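Local coordinates for protein tRNA (guanine-N(1)-)-methyltransferase (Corynebacterium diphtheriae, PDB 7KFF) that probably catalyses methyl transfer from S-adenosyl-L-methionine to N1 of guanine 37 in tRNA, yielding S-adenosyl-L-homocysteine, at residues P31-H34 / A40-K43; F148-A153 / V211-G216; V189-Y194 / L204-A209; G232-P237 / W275-E280. One frame throughout, in Å; residues are numbered along the deposited sequence. Where two conformers were deposited one is given.

Contact 1. Residues P31-H34 / A40-K43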
loop_
_atom_site.group_PDB
_atom_site.type_symbol
_atom_site.label_atom_id
_atom_site.label_comp_id
_atom_site.label_asym_id
_atom_site.label_seq_id
_atom_site.Cartn_x
_atom_site.Cartn_y
_atom_site.Cartn_z
ATOM N N PRO A 31 9.580 11.123 2.477
ATOM C CA PRO A 31 8.940 11.262 1.157
ATOM C C PRO A 31 7.683 12.105 1.136
ATOM O O PRO A 31 7.238 12.485 0.039
ATOM C CB PRO A 31 8.689 9.815 0.716
ATOM C CG PRO A 31 9.744 9.023 1.435
ATOM C CD PRO A 31 9.841 9.702 2.800
ATOM N N LEU A 32 7.108 12.463 2.290
ATOM C CA LEU A 32 6.004 13.413 2.275
ATOM C C LEU A 32 6.451 14.786 1.792
ATOM O O LEU A 32 5.600 15.623 1.488
ATOM C CB LEU A 32 5.384 13.555 3.668
ATOM C CG LEU A 32 4.687 12.331 4.251
ATOM C CD1 LEU A 32 4.194 12.631 5.653
ATOM C CD2 LEU A 32 3.506 11.891 3.379
ATOM N N ARG A 33 7.761 15.040 1.748
ATOM C CA ARG A 33 8.301 16.290 1.231
ATOM C C ARG A 33 9.031 16.113 -0.099
ATOM O O ARG A 33 9.747 17.011 -0.545
ATOM C CB ARG A 33 9.208 16.922 2.282
ATOM C CG ARG A 33 8.428 17.471 3.444
ATOM C CD ARG A 33 9.310 17.982 4.542
ATOM N NE ARG A 33 8.608 18.967 5.351
ATOM C CZ ARG A 33 7.916 18.706 6.448
ATOM N NH1 ARG A 33 7.805 17.461 6.904
ATOM N NH2 ARG A 33 7.346 19.698 7.109
ATOM N N HIS A 34 8.856 14.979 -0.752
ATOM C CA HIS A 34 9.423 14.728 -2.063
ATOM C C HIS A 34 8.334 14.735 -3.119
ATOM O O HIS A 34 7.144 14.635 -2.824
ATOM C CB HIS A 34 10.104 13.356 -2.092
ATOM C CG HIS A 34 11.320 13.289 -1.236
ATOM N ND1 HIS A 34 11.795 12.114 -0.687
ATOM C CD2 HIS A 34 12.169 14.262 -0.841
ATOM C CE1 HIS A 34 12.868 12.379 0.038
ATOM N NE2 HIS A 34 13.122 13.670 -0.049
ATOM N N ALA A 40 3.058 20.262 -3.371
ATOM C CA ALA A 40 1.833 20.697 -2.709
ATOM C C ALA A 40 2.141 21.598 -1.524
ATOM O O ALA A 40 1.440 22.589 -1.295
ATOM C CB ALA A 40 1.026 19.485 -2.255
ATOM N N ILE A 41 3.161 21.249 -0.741
ATOM C CA ILE A 41 3.597 22.118 0.346
ATOM C C ILE A 41 3.976 23.495 -0.185
ATOM O O ILE A 41 3.592 24.523 0.382
ATOM C CB ILE A 41 4.752 21.461 1.118
ATOM C CG1 ILE A 41 4.272 20.195 1.822
ATOM C CG2 ILE A 41 5.367 22.437 2.114
ATOM C CD1 ILE A 41 5.391 19.368 2.407
ATOM N N GLU A 42 4.710 23.540 -1.297
ATOM C CA GLU A 42 5.137 24.818 -1.864
ATOM C C GLU A 42 4.000 25.609 -2.501
ATOM O O GLU A 42 4.205 26.789 -2.819
ATOM C CB GLU A 42 6.321 24.585 -2.808
ATOM C CG GLU A 42 7.510 24.023 -2.021
ATOM C CD GLU A 42 8.825 23.927 -2.750
ATOM O OE1 GLU A 42 8.914 24.221 -3.958
ATOM O OE2 GLU A 42 9.807 23.543 -2.069
ATOM N N LYS A 43 2.821 25.013 -2.666
ATOM C CA LYS A 43 1.617 25.708 -3.098
ATOM C C LYS A 43 0.713 26.064 -1.923
ATOM O O LYS A 43 -0.406 26.543 -2.137
ATOM C CB LYS A 43 0.835 24.852 -4.100
ATOM C CG LYS A 43 1.567 24.606 -5.411
ATOM C CD LYS A 43 0.791 23.641 -6.317
ATOM C CE LYS A 43 1.636 23.181 -7.503
ATOM N NZ LYS A 43 1.193 21.849 -8.027
#
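The terminal methyl CD1 of I41 makes almost the whole of this small contact, reaching from the last turn of helix 35-42 back to the chain that leads into the same helix. It comes to 3.7 Å from R33 CG, the two side chains crossing obliquely, and to 3.9 Å from the carbonyl oxygen L32 O. The isoleucine is stretched out to do so: CG1 stands anti to the carbonyl carbon (chi1 -65°), and CD1 continues the same outward line. L32 O is thereby shielded by a methyl group, and no hydrogen-bonding partner is modelled for it, whereas P31 O, one residue earlier, accepts from H34 N at 3.1 Å, closing the turn that contains L32. The loose side belongs to R33. Its chain runs extended from CG to NE into an exposed setting, where NH2 donates to V48 O. The contact joins the 3-10 segment and the residue after it to the last turn of the helix that follows. I41 also rests on L46 and V48 of strand 46-52, an outermost strand of the parallel sheet within this chain, while L32 touches V48 and inserts against L204 and A207 of helix 200-211; P31 meets Y28 of the second subunit.

Contact 2. Residues F148-A153 / V211-G216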
loop_
_atom_site.group_PDB
_atom_site.type_symbol
_atom_site.label_atom_id
_atom_site.label_comp_id
_atom_site.label_asym_id
_atom_site.label_seq_id
_atom_site.Cartn_x
_atom_site.Cartn_y
_atom_site.Cartn_z
ATOM N N PHE A 148 -8.660 0.273 2.967
ATOM C CA PHE A 148 -8.595 1.570 2.305
ATOM C C PHE A 148 -9.171 1.456 0.898
ATOM O O PHE A 148 -8.774 0.579 0.116
ATOM C CB PHE A 148 -7.120 1.999 2.224
ATOM C CG PHE A 148 -6.888 3.384 1.667
ATOM C CD1 PHE A 148 -7.667 4.468 2.065
ATOM C CD2 PHE A 148 -5.869 3.604 0.747
ATOM C CE1 PHE A 148 -7.437 5.721 1.571
ATOM C CE2 PHE A 148 -5.648 4.871 0.249
ATOM C CZ PHE A 148 -6.422 5.913 0.652
ATOM N N THR A 149 -10.085 2.364 0.561
ATOM C CA THR A 149 -10.742 2.374 -0.737
ATOM C C THR A 149 -10.606 3.757 -1.359
ATOM O O THR A 149 -10.289 4.751 -0.700
ATOM C CB THR A 149 -12.242 2.045 -0.624
ATOM O OG1 THR A 149 -12.876 3.125 0.065
ATOM C CG2 THR A 149 -12.493 0.715 0.067
ATOM N N GLN A 150 -10.877 3.822 -2.654
ATOM C CA GLN A 150 -10.873 5.114 -3.328
ATOM C C GLN A 150 -11.957 6.028 -2.767
ATOM O O GLN A 150 -11.792 7.252 -2.750
ATOM C CB GLN A 150 -11.006 4.952 -4.841
ATOM C CG GLN A 150 -10.719 6.214 -5.623
ATOM C CD GLN A 150 -9.294 6.708 -5.475
ATOM O OE1 GLN A 150 -8.382 5.937 -5.149
ATOM N NE2 GLN A 150 -9.097 8.010 -5.661
ATOM N N GLU A 151 -13.073 5.461 -2.317
ATOM C CA GLU A 151 -14.089 6.271 -1.656
ATOM C C GLU A 151 -13.544 6.906 -0.382
ATOM O O GLU A 151 -13.825 8.078 -0.098
ATOM C CB GLU A 151 -15.304 5.403 -1.337
ATOM C CG GLU A 151 -16.490 6.146 -0.757
ATOM C CD GLU A 151 -17.736 5.281 -0.695
ATOM O OE1 GLU A 151 -17.785 4.367 0.152
ATOM O OE2 GLU A 151 -18.661 5.512 -1.503
ATOM N N ASP A 152 -12.777 6.148 0.408
ATOM C CA ASP A 152 -12.111 6.736 1.569
ATOM C C ASP A 152 -11.221 7.895 1.138
ATOM O O ASP A 152 -11.200 8.951 1.778
ATOM C CB ASP A 152 -11.201 5.722 2.272
ATOM C CG ASP A 152 -11.924 4.626 3.015
ATOM O OD1 ASP A 152 -13.027 4.841 3.545
ATOM O OD2 ASP A 152 -11.319 3.528 3.077
ATOM N N ALA A 153 -10.458 7.707 0.049
ATOM C CA ALA A 153 -9.555 8.763 -0.391
ATOM C C ALA A 153 -10.329 10.031 -0.723
ATOM O O ALA A 153 -9.934 11.139 -0.341
ATOM C CB ALA A 153 -8.726 8.291 -1.584
ATOM N N VAL A 211 -3.929 13.287 -1.008
ATOM C CA VAL A 211 -3.471 14.625 -1.378
ATOM C C VAL A 211 -3.603 14.857 -2.874
ATOM O O VAL A 211 -3.836 15.993 -3.304
ATOM C CB VAL A 211 -2.046 14.870 -0.840
ATOM C CG1 VAL A 211 -1.481 16.178 -1.378
ATOM C CG2 VAL A 211 -2.039 14.850 0.703
ATOM N N ARG A 212 -3.464 13.816 -3.688
ATOM C CA ARG A 212 -3.609 14.024 -5.124
ATOM C C ARG A 212 -5.020 14.446 -5.521
ATOM O O ARG A 212 -5.211 14.895 -6.656
ATOM C CB ARG A 212 -3.190 12.801 -5.922
ATOM C CG ARG A 212 -4.118 11.632 -5.801
ATOM C CD ARG A 212 -3.639 10.416 -6.598
ATOM N NE ARG A 212 -3.775 10.512 -8.052
ATOM C CZ ARG A 212 -4.897 10.277 -8.731
ATOM N NH1 ARG A 212 -6.018 9.978 -8.113
ATOM N NH2 ARG A 212 -4.886 10.347 -10.045
ATOM N N LEU A 213 -5.996 14.324 -4.634
ATOM C CA LEU A 213 -7.363 14.758 -4.887
ATOM C C LEU A 213 -7.625 16.191 -4.438
ATOM O O LEU A 213 -8.746 16.690 -4.617
ATOM C CB LEU A 213 -8.348 13.797 -4.229
ATOM C CG LEU A 213 -8.230 12.365 -4.693
ATOM C CD1 LEU A 213 -9.174 11.476 -3.914
ATOM C CD2 LEU A 213 -8.449 12.211 -6.201
ATOM N N ILE A 214 -6.630 16.866 -3.872
ATOM C CA ILE A 214 -6.775 18.281 -3.525
ATOM C C ILE A 214 -6.569 19.108 -4.788
ATOM O O ILE A 214 -5.523 18.970 -5.445
ATOM C CB ILE A 214 -5.758 18.673 -2.448
ATOM C CG1 ILE A 214 -6.005 17.865 -1.173
ATOM C CG2 ILE A 214 -5.810 20.178 -2.178
ATOM C CD1 ILE A 214 -5.037 18.151 -0.067
ATOM N N PRO A 215 -7.500 19.994 -5.139
ATOM C CA PRO A 215 -7.316 20.795 -6.355
ATOM C C PRO A 215 -6.018 21.592 -6.309
ATOM O O PRO A 215 -5.688 22.221 -5.303
ATOM C CB PRO A 215 -8.552 21.703 -6.384
ATOM C CG PRO A 215 -9.220 21.569 -5.075
ATOM C CD PRO A 215 -8.776 20.275 -4.459
ATOM N N GLY A 216 -5.272 21.544 -7.415
ATOM C CA GLY A 216 -3.999 22.208 -7.540
ATOM C C GLY A 216 -2.786 21.306 -7.398
ATOM O O GLY A 216 -1.677 21.718 -7.775
HETATM O O HOH W 1 -6.357 9.017 -5.362
#
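L213 turns its side chain onto A153 where the turn after helix 200-211 meets the start of helix 150-156, in the knotted SPOUT methyltransferase domain. The loop side is a type I beta turn from V211 to I214, closed by I214 N donating to V211 O at 3.0 Å. The helix side opens with a capping box: D152 N donates to T149 OG1 in a nearly straight bond (165°), and T149 N returns to D152 OD2, which it meets from above the carboxylate plane. D152 OD2 also pairs with R187. L213 CD1 is the apolar point of contact, 4.0 Å from A153 CB and slightly nearer to A153 O.

Q150 bridges the polar side. From CB the chain leaves anti to the backbone N (chi1 -168°) and bends at chi2; CB and CG span the distance without meeting the turn. At CD the amide divides the work. OE1 accepts from V195 N of the second subunit, which fixes the rotation of the group, and NE2 passes L213 CD1 at 3.9 Å. R212, whose NH2 is salt-bridged to D227, brings NH1 to the same place. R212 NH1 and Q150 NE2 are both donors and cannot bond each other; one water accepts from both, each at 2.9 Å.

Contact 3. Residues V189-Y194 / L204-A209. With SAH (S-adenosyl-L-homocysteine), chain C.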
loop_
_atom_site.group_PDB
_atom_site.type_symbol
_atom_site.label_atom_id
_atom_site.label_comp_id
_atom_site.label_asym_id
_atom_site.label_seq_id
_atom_site.Cartn_x
_atom_site.Cartn_y
_atom_site.Cartn_z
ATOM N N VAL A 189 -7.388 1.248 9.506
ATOM C CA VAL A 189 -7.385 1.127 8.051
ATOM C C VAL A 189 -6.257 0.210 7.593
ATOM O O VAL A 189 -5.092 0.409 7.960
ATOM C CB VAL A 189 -7.297 2.512 7.371
ATOM C CG1 VAL A 189 -6.167 3.362 7.925
ATOM C CG2 VAL A 189 -7.180 2.379 5.861
ATOM N N SER A 190 -6.607 -0.778 6.782
ATOM C CA SER A 190 -5.629 -1.638 6.142
ATOM C C SER A 190 -5.422 -1.198 4.698
ATOM O O SER A 190 -6.390 -0.925 3.982
ATOM C CB SER A 190 -6.120 -3.081 6.114
ATOM O OG SER A 190 -5.164 -3.836 5.385
ATOM N N ILE A 191 -4.166 -1.174 4.244
ATOM C CA ILE A 191 -3.927 -0.863 2.831
ATOM C C ILE A 191 -4.011 -2.088 1.920
ATOM O O ILE A 191 -3.981 -1.937 0.688
ATOM C CB ILE A 191 -2.649 -0.025 2.584
ATOM C CG1 ILE A 191 -1.383 -0.805 2.976
ATOM C CG2 ILE A 191 -2.764 1.311 3.293
ATOM C CD1 ILE A 191 -0.123 -0.242 2.356
ATOM N N GLY A 192 -4.149 -3.286 2.480
ATOM C CA GLY A 192 -4.292 -4.482 1.672
ATOM C C GLY A 192 -4.070 -5.720 2.500
ATOM O O GLY A 192 -3.639 -5.652 3.659
ATOM N N ASP A 193 -4.333 -6.868 1.872
ATOM C CA ASP A 193 -4.314 -8.154 2.578
ATOM C C ASP A 193 -2.905 -8.753 2.533
ATOM O O ASP A 193 -2.628 -9.793 1.931
ATOM C CB ASP A 193 -5.355 -9.117 2.008
ATOM C CG ASP A 193 -6.800 -8.714 2.326
ATOM O OD1 ASP A 193 -7.047 -7.720 3.043
ATOM O OD2 ASP A 193 -7.709 -9.443 1.865
ATOM N N TYR A 194 -2.001 -8.065 3.212
ATOM C CA TYR A 194 -0.601 -8.458 3.293
ATOM C C TYR A 194 -0.059 -7.778 4.540
ATOM O O TYR A 194 -0.684 -6.861 5.083
ATOM C CB TYR A 194 0.189 -8.070 2.038
ATOM C CG TYR A 194 -0.140 -6.706 1.506
ATOM C CD1 TYR A 194 0.401 -5.572 2.084
ATOM C CD2 TYR A 194 -1.004 -6.544 0.434
ATOM C CE1 TYR A 194 0.084 -4.303 1.617
ATOM C CE2 TYR A 194 -1.304 -5.296 -0.063
ATOM C CZ TYR A 194 -0.751 -4.175 0.540
ATOM O OH TYR A 194 -1.045 -2.919 0.094
ATOM N N LEU A 204 2.394 6.882 3.933
ATOM C CA LEU A 204 2.796 7.391 2.627
ATOM C C LEU A 204 1.784 7.020 1.543
ATOM O O LEU A 204 1.476 7.837 0.665
ATOM C CB LEU A 204 4.184 6.855 2.269
ATOM C CG LEU A 204 5.350 7.241 3.193
ATOM C CD1 LEU A 204 6.624 6.607 2.693
ATOM C CD2 LEU A 204 5.483 8.738 3.288
ATOM N N VAL A 205 1.256 5.787 1.594
ATOM C CA VAL A 205 0.259 5.335 0.630
ATOM C C VAL A 205 -0.994 6.186 0.719
ATOM O O VAL A 205 -1.494 6.710 -0.288
ATOM C CB VAL A 205 -0.055 3.850 0.853
ATOM C CG1 VAL A 205 -1.311 3.453 0.098
ATOM C CG2 VAL A 205 1.124 2.969 0.450
ATOM N N ILE A 206 -1.540 6.316 1.922
ATOM C CA ILE A 206 -2.789 7.050 2.105
ATOM C C ILE A 206 -2.599 8.518 1.746
ATOM O O ILE A 206 -3.449 9.136 1.087
ATOM C CB ILE A 206 -3.307 6.850 3.539
ATOM C CG1 ILE A 206 -3.734 5.393 3.761
ATOM C CG2 ILE A 206 -4.455 7.795 3.814
ATOM C CD1 ILE A 206 -3.902 5.003 5.229
ATOM N N ALA A 207 -1.465 9.089 2.144
ATOM C CA ALA A 207 -1.193 10.483 1.827
ATOM C C ALA A 207 -1.168 10.726 0.324
ATOM O O ALA A 207 -1.721 11.726 -0.147
ATOM C CB ALA A 207 0.095 10.938 2.499
ATOM N N GLU A 208 -0.523 9.844 -0.439
ATOM C CA GLU A 208 -0.516 10.033 -1.888
ATOM C C GLU A 208 -1.935 10.026 -2.442
ATOM O O GLU A 208 -2.304 10.888 -3.251
ATOM C CB GLU A 208 0.306 8.946 -2.588
ATOM C CG GLU A 208 1.792 9.111 -2.497
ATOM C CD GLU A 208 2.558 8.565 -3.693
ATOM O OE1 GLU A 208 1.957 7.945 -4.615
ATOM O OE2 GLU A 208 3.785 8.762 -3.694
ATOM N N ALA A 209 -2.732 9.035 -2.047
ATOM C CA ALA A 209 -4.062 8.861 -2.613
ATOM C C ALA A 209 -5.001 9.990 -2.226
ATOM O O ALA A 209 -5.880 10.364 -3.011
ATOM C CB ALA A 209 -4.632 7.517 -2.193
HETATM N N SAH C . 0.720 -9.284 14.372
HETATM C CA SAH C . 0.129 -8.253 13.543
HETATM C CB SAH C . 1.267 -7.566 12.823
HETATM C CG SAH C . 1.420 -6.084 13.112
HETATM S SD SAH C . 2.457 -5.508 11.782
HETATM C C SAH C . -0.849 -8.773 12.504
HETATM O O SAH C . -0.485 -9.547 11.622
HETATM O OXT SAH C . -2.021 -8.399 12.513
HETATM C "C5'" SAH C . 3.026 -4.003 12.560
HETATM C "C4'" SAH C . 2.306 -2.751 12.102
HETATM O "O4'" SAH C . 2.486 -2.534 10.704
HETATM C "C3'" SAH C . 0.785 -2.693 12.317
HETATM O "O3'" SAH C . 0.464 -2.440 13.637
HETATM C "C2'" SAH C . 0.405 -1.583 11.336
HETATM O "O2'" SAH C . 0.713 -0.313 11.858
HETATM C "C1'" SAH C . 1.346 -1.870 10.187
HETATM N N9 SAH C . 0.743 -2.744 9.163
HETATM C C8 SAH C . 1.089 -4.042 8.861
HETATM N N7 SAH C . 0.357 -4.462 7.814
HETATM C C5 SAH C . -0.476 -3.446 7.455
HETATM C C6 SAH C . -1.441 -3.317 6.467
HETATM N N6 SAH C . -1.770 -4.299 5.603
HETATM N N1 SAH C . -2.112 -2.119 6.366
HETATM C C2 SAH C . -1.816 -1.080 7.214
HETATM N N3 SAH C . -0.863 -1.189 8.181
HETATM C C4 SAH C . -0.219 -2.359 8.287
#
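The amino nitrogen N6 of S-adenosyl-L-homocysteine is gripped by two carbonyls of the loop that follows strand 185-190: Y194 O accepts from it at 2.8 Å, and G192 O at 3.0 Å in a weak, bent bond. The backbone N of I191 donates to adenine N1 at 3.1 Å (166°), so three main-chain groups of this loop bind N6 and N1. S190 OG steadies the loop by accepting from G192 N, an ST turn. This is the cofactor loop of the SPOUT trefoil-knot fold, and helix 200-211 packs against it through apolar side chains. I191 CD1 meets V205 CG2 tip to tip at 3.9 Å. With CG1 of I191 lodged between its backbone N and carbonyl carbon (chi1 65°), CG2 is left to approach I206 CG1 at 4.2 Å. Two residues earlier, on strand 185-190, V189 CG1 and I206 CD1 also reach toward each other, 3.9 Å apart. Across the dimer interface, Y194 OH is hydrogen-bonded to I191 O of the second subunit.

Contact 4. Residues G232-P237 / W275-E280. With SAH (S-adenosyl-L-homocysteine), chain B.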
loop_
_atom_site.group_PDB
_atom_site.type_symbol
_atom_site.label_atom_id
_atom_site.label_comp_id
_atom_site.label_asym_id
_atom_site.label_seq_id
_atom_site.Cartn_x
_atom_site.Cartn_y
_atom_site.Cartn_z
ATOM N N GLY A 232 -15.724 1.311 -12.288
ATOM C CA GLY A 232 -15.722 -0.075 -11.886
ATOM C C GLY A 232 -14.729 -0.949 -12.612
ATOM O O GLY A 232 -14.607 -2.134 -12.270
ATOM N N LEU A 233 -13.991 -0.402 -13.576
ATOM C CA LEU A 233 -13.082 -1.171 -14.405
ATOM C C LEU A 233 -11.650 -0.693 -14.202
ATOM O O LEU A 233 -11.398 0.447 -13.792
ATOM C CB LEU A 233 -13.428 -1.000 -15.890
ATOM C CG LEU A 233 -14.810 -1.464 -16.338
ATOM C CD1 LEU A 233 -15.004 -1.155 -17.822
ATOM C CD2 LEU A 233 -15.015 -2.933 -16.057
ATOM N N LEU A 234 -10.714 -1.583 -14.520
ATOM C CA LEU A 234 -9.301 -1.231 -14.559
ATOM C C LEU A 234 -8.980 -0.471 -15.842
ATOM O O LEU A 234 -9.582 -0.715 -16.882
ATOM C CB LEU A 234 -8.445 -2.496 -14.527
ATOM C CG LEU A 234 -8.687 -3.436 -13.360
ATOM C CD1 LEU A 234 -7.763 -4.661 -13.498
ATOM C CD2 LEU A 234 -8.486 -2.736 -12.039
ATOM N N GLU A 235 -8.012 0.443 -15.771
ATOM C CA GLU A 235 -7.584 1.127 -16.983
ATOM C C GLU A 235 -6.791 0.181 -17.880
ATOM O O GLU A 235 -6.056 -0.689 -17.408
ATOM C CB GLU A 235 -6.713 2.342 -16.653
ATOM C CG GLU A 235 -7.489 3.588 -16.223
ATOM C CD GLU A 235 -8.206 4.296 -17.370
ATOM O OE1 GLU A 235 -9.303 4.847 -17.127
ATOM O OE2 GLU A 235 -7.667 4.317 -18.505
ATOM N N GLY A 236 -6.942 0.363 -19.188
ATOM C CA GLY A 236 -6.173 -0.379 -20.162
ATOM C C GLY A 236 -4.788 0.215 -20.378
ATOM O O GLY A 236 -4.356 1.177 -19.716
ATOM N N PRO A 237 -4.061 -0.378 -21.319
ATOM C CA PRO A 237 -2.687 0.065 -21.589
ATOM C C PRO A 237 -2.626 1.421 -22.273
ATOM O O PRO A 237 -3.573 1.867 -22.932
ATOM C CB PRO A 237 -2.133 -1.021 -22.513
ATOM C CG PRO A 237 -3.350 -1.592 -23.166
ATOM C CD PRO A 237 -4.434 -1.549 -22.133
ATOM N N TRP A 275 -11.171 -8.249 -17.235
ATOM C CA TRP A 275 -11.422 -9.674 -17.386
ATOM C C TRP A 275 -10.174 -10.496 -17.093
ATOM O O TRP A 275 -10.255 -11.534 -16.431
ATOM C CB TRP A 275 -11.914 -9.954 -18.801
ATOM C CG TRP A 275 -12.117 -11.400 -19.075
ATOM C CD1 TRP A 275 -13.159 -12.177 -18.668
ATOM C CD2 TRP A 275 -11.239 -12.256 -19.807
ATOM N NE1 TRP A 275 -12.992 -13.464 -19.116
ATOM C CE2 TRP A 275 -11.818 -13.540 -19.815
ATOM C CE3 TRP A 275 -10.024 -12.062 -20.461
ATOM C CZ2 TRP A 275 -11.221 -14.621 -20.450
ATOM C CZ3 TRP A 275 -9.431 -13.139 -21.093
ATOM C CH2 TRP A 275 -10.028 -14.402 -21.080
ATOM N N GLU A 276 -9.011 -10.057 -17.591
ATOM C CA GLU A 276 -7.781 -10.821 -17.391
ATOM C C GLU A 276 -7.398 -10.904 -15.922
ATOM O O GLU A 276 -6.950 -11.957 -15.440
ATOM C CB GLU A 276 -6.623 -10.147 -18.135
ATOM C CG GLU A 276 -6.691 -10.228 -19.636
ATOM C CD GLU A 276 -5.659 -9.346 -20.330
ATOM O OE1 GLU A 276 -5.118 -8.392 -19.705
ATOM O OE2 GLU A 276 -5.389 -9.617 -21.516
ATOM N N VAL A 277 -7.512 -9.788 -15.212
ATOM C CA VAL A 277 -6.880 -9.627 -13.918
ATOM C C VAL A 277 -7.871 -9.628 -12.763
ATOM O O VAL A 277 -7.531 -10.098 -11.673
ATOM C CB VAL A 277 -6.061 -8.312 -13.942
ATOM C CG1 VAL A 277 -5.394 -8.073 -12.627
ATOM C CG2 VAL A 277 -5.033 -8.311 -15.090
ATOM N N ARG A 278 -9.077 -9.102 -12.969
ATOM C CA ARG A 278 -10.077 -8.960 -11.905
ATOM C C ARG A 278 -11.450 -9.321 -12.454
ATOM O O ARG A 278 -12.390 -8.515 -12.415
ATOM C CB ARG A 278 -10.074 -7.527 -11.368
ATOM C CG ARG A 278 -8.779 -7.050 -10.757
ATOM C CD ARG A 278 -8.537 -7.689 -9.414
ATOM N NE ARG A 278 -9.536 -7.320 -8.422
ATOM C CZ ARG A 278 -9.556 -6.171 -7.756
ATOM N NH1 ARG A 278 -8.632 -5.250 -7.972
ATOM N NH2 ARG A 278 -10.495 -5.924 -6.865
ATOM N N PRO A 279 -11.609 -10.548 -12.943
ATOM C CA PRO A 279 -12.888 -10.904 -13.577
ATOM C C PRO A 279 -14.079 -10.815 -12.638
ATOM O O PRO A 279 -15.196 -10.556 -13.098
ATOM C CB PRO A 279 -12.653 -12.336 -14.092
ATOM C CG PRO A 279 -11.510 -12.852 -13.236
ATOM C CD PRO A 279 -10.632 -11.651 -12.990
ATOM N N GLU A 280 -13.872 -10.984 -11.331
ATOM C CA GLU A 280 -14.978 -10.844 -10.392
ATOM C C GLU A 280 -15.560 -9.434 -10.382
ATOM O O GLU A 280 -16.724 -9.258 -10.014
ATOM C CB GLU A 280 -14.538 -11.273 -8.991
ATOM C CG GLU A 280 -13.673 -10.255 -8.237
ATOM C CD GLU A 280 -12.210 -10.172 -8.686
ATOM O OE1 GLU A 280 -11.766 -10.933 -9.574
ATOM O OE2 GLU A 280 -11.503 -9.326 -8.113
HETATM N N SAH B . -4.384 6.697 -15.140
HETATM C CA SAH B . -3.841 5.632 -14.321
HETATM C CB SAH B . -3.070 6.293 -13.200
HETATM C CG SAH B . -1.589 5.965 -13.147
HETATM S SD SAH B . -1.115 6.456 -11.501
HETATM C C SAH B . -4.889 4.720 -13.706
HETATM O O SAH B . -5.730 5.159 -12.924
HETATM O OXT SAH B . -4.892 3.517 -13.961
HETATM C "C5'" SAH B . 0.643 6.594 -11.791
HETATM C "C4'" SAH B . 1.451 5.404 -11.315
HETATM O "O4'" SAH B . 1.324 5.225 -9.907
HETATM C "C3'" SAH B . 1.112 4.033 -11.919
HETATM O "O3'" SAH B . 1.607 3.902 -13.203
HETATM C "C2'" SAH B . 1.750 3.104 -10.885
HETATM O "O2'" SAH B . 3.145 3.038 -11.050
HETATM C "C1'" SAH B . 1.453 3.846 -9.600
HETATM N N9 SAH B . 0.197 3.408 -8.967
HETATM C C8 SAH B . -0.972 4.125 -8.837
HETATM N N7 SAH B . -1.859 3.402 -8.128
HETATM C C5 SAH B . -1.272 2.212 -7.822
HETATM C C6 SAH B . -1.708 1.093 -7.126
HETATM N N6 SAH B . -2.940 0.973 -6.590
HETATM N N1 SAH B . -0.839 0.035 -6.983
HETATM C C2 SAH B . 0.432 0.103 -7.504
HETATM N N3 SAH B . 0.877 1.199 -8.178
HETATM C C4 SAH B . 0.026 2.223 -8.328
#
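The guanidinium of R278, a residue whose CG packs on L234, has the carboxylate of E280 at its edge, in its plane. NE donates to E280 OE2 at 2.8 Å in an almost straight bond (171°), meeting the oxygen on its syn side and 23° out of the carboxylate plane. NH1 has a second acidic partner, D193 of the second subunit, so the arginine links the start of helix 279-283 to the other half of the dimer. Its chain is bent at both chi2 and chi3, which folds the head back to E280 and presents the aliphatic part to the loop. There L234 CD1 lies 3.8 Å from R278 CG and 4.1 Å from V277 CB, crossing both side chains at about a right angle. Between 232-237 and 275-280 these two touches are the contacts. On the next residue, E235 CG comes to 3.4 Å from the carboxylate oxygen OXT of S-adenosyl-L-homocysteine, and E235 N is bonded to the side chain of S228, whose own N binds the ligand.

The loop lies along helix 259-277: L234 N and L234 O are held by T274 OG1 and S270 OG, L233 packs on R267, S270 and T274, and W275 packs on V295, L298 and R299 of helix 289-299.

Contacts 1, 2 and 3 form a continuous block around helix 200-211. L32 CD2 packs on A207 CB at 3.6 Å, F148 N probably donates to S190 O at 2.8 Å, and K43 NZ probably bonds to G216 O at 2.9 Å, joining contact 1 to contact 2. Along the chain, contact 3 is nested within the loop that contact 2 closes. Contact 4 stands apart within the chain, its nearest atoms about 10 Å from contacts 2 and 3. The dimer closes that gap: each S-adenosyl-L-homocysteine takes adenine-binding carbonyls from the 189-194 loop of one subunit and D227 and S228, just ahead of contact 4, from the other.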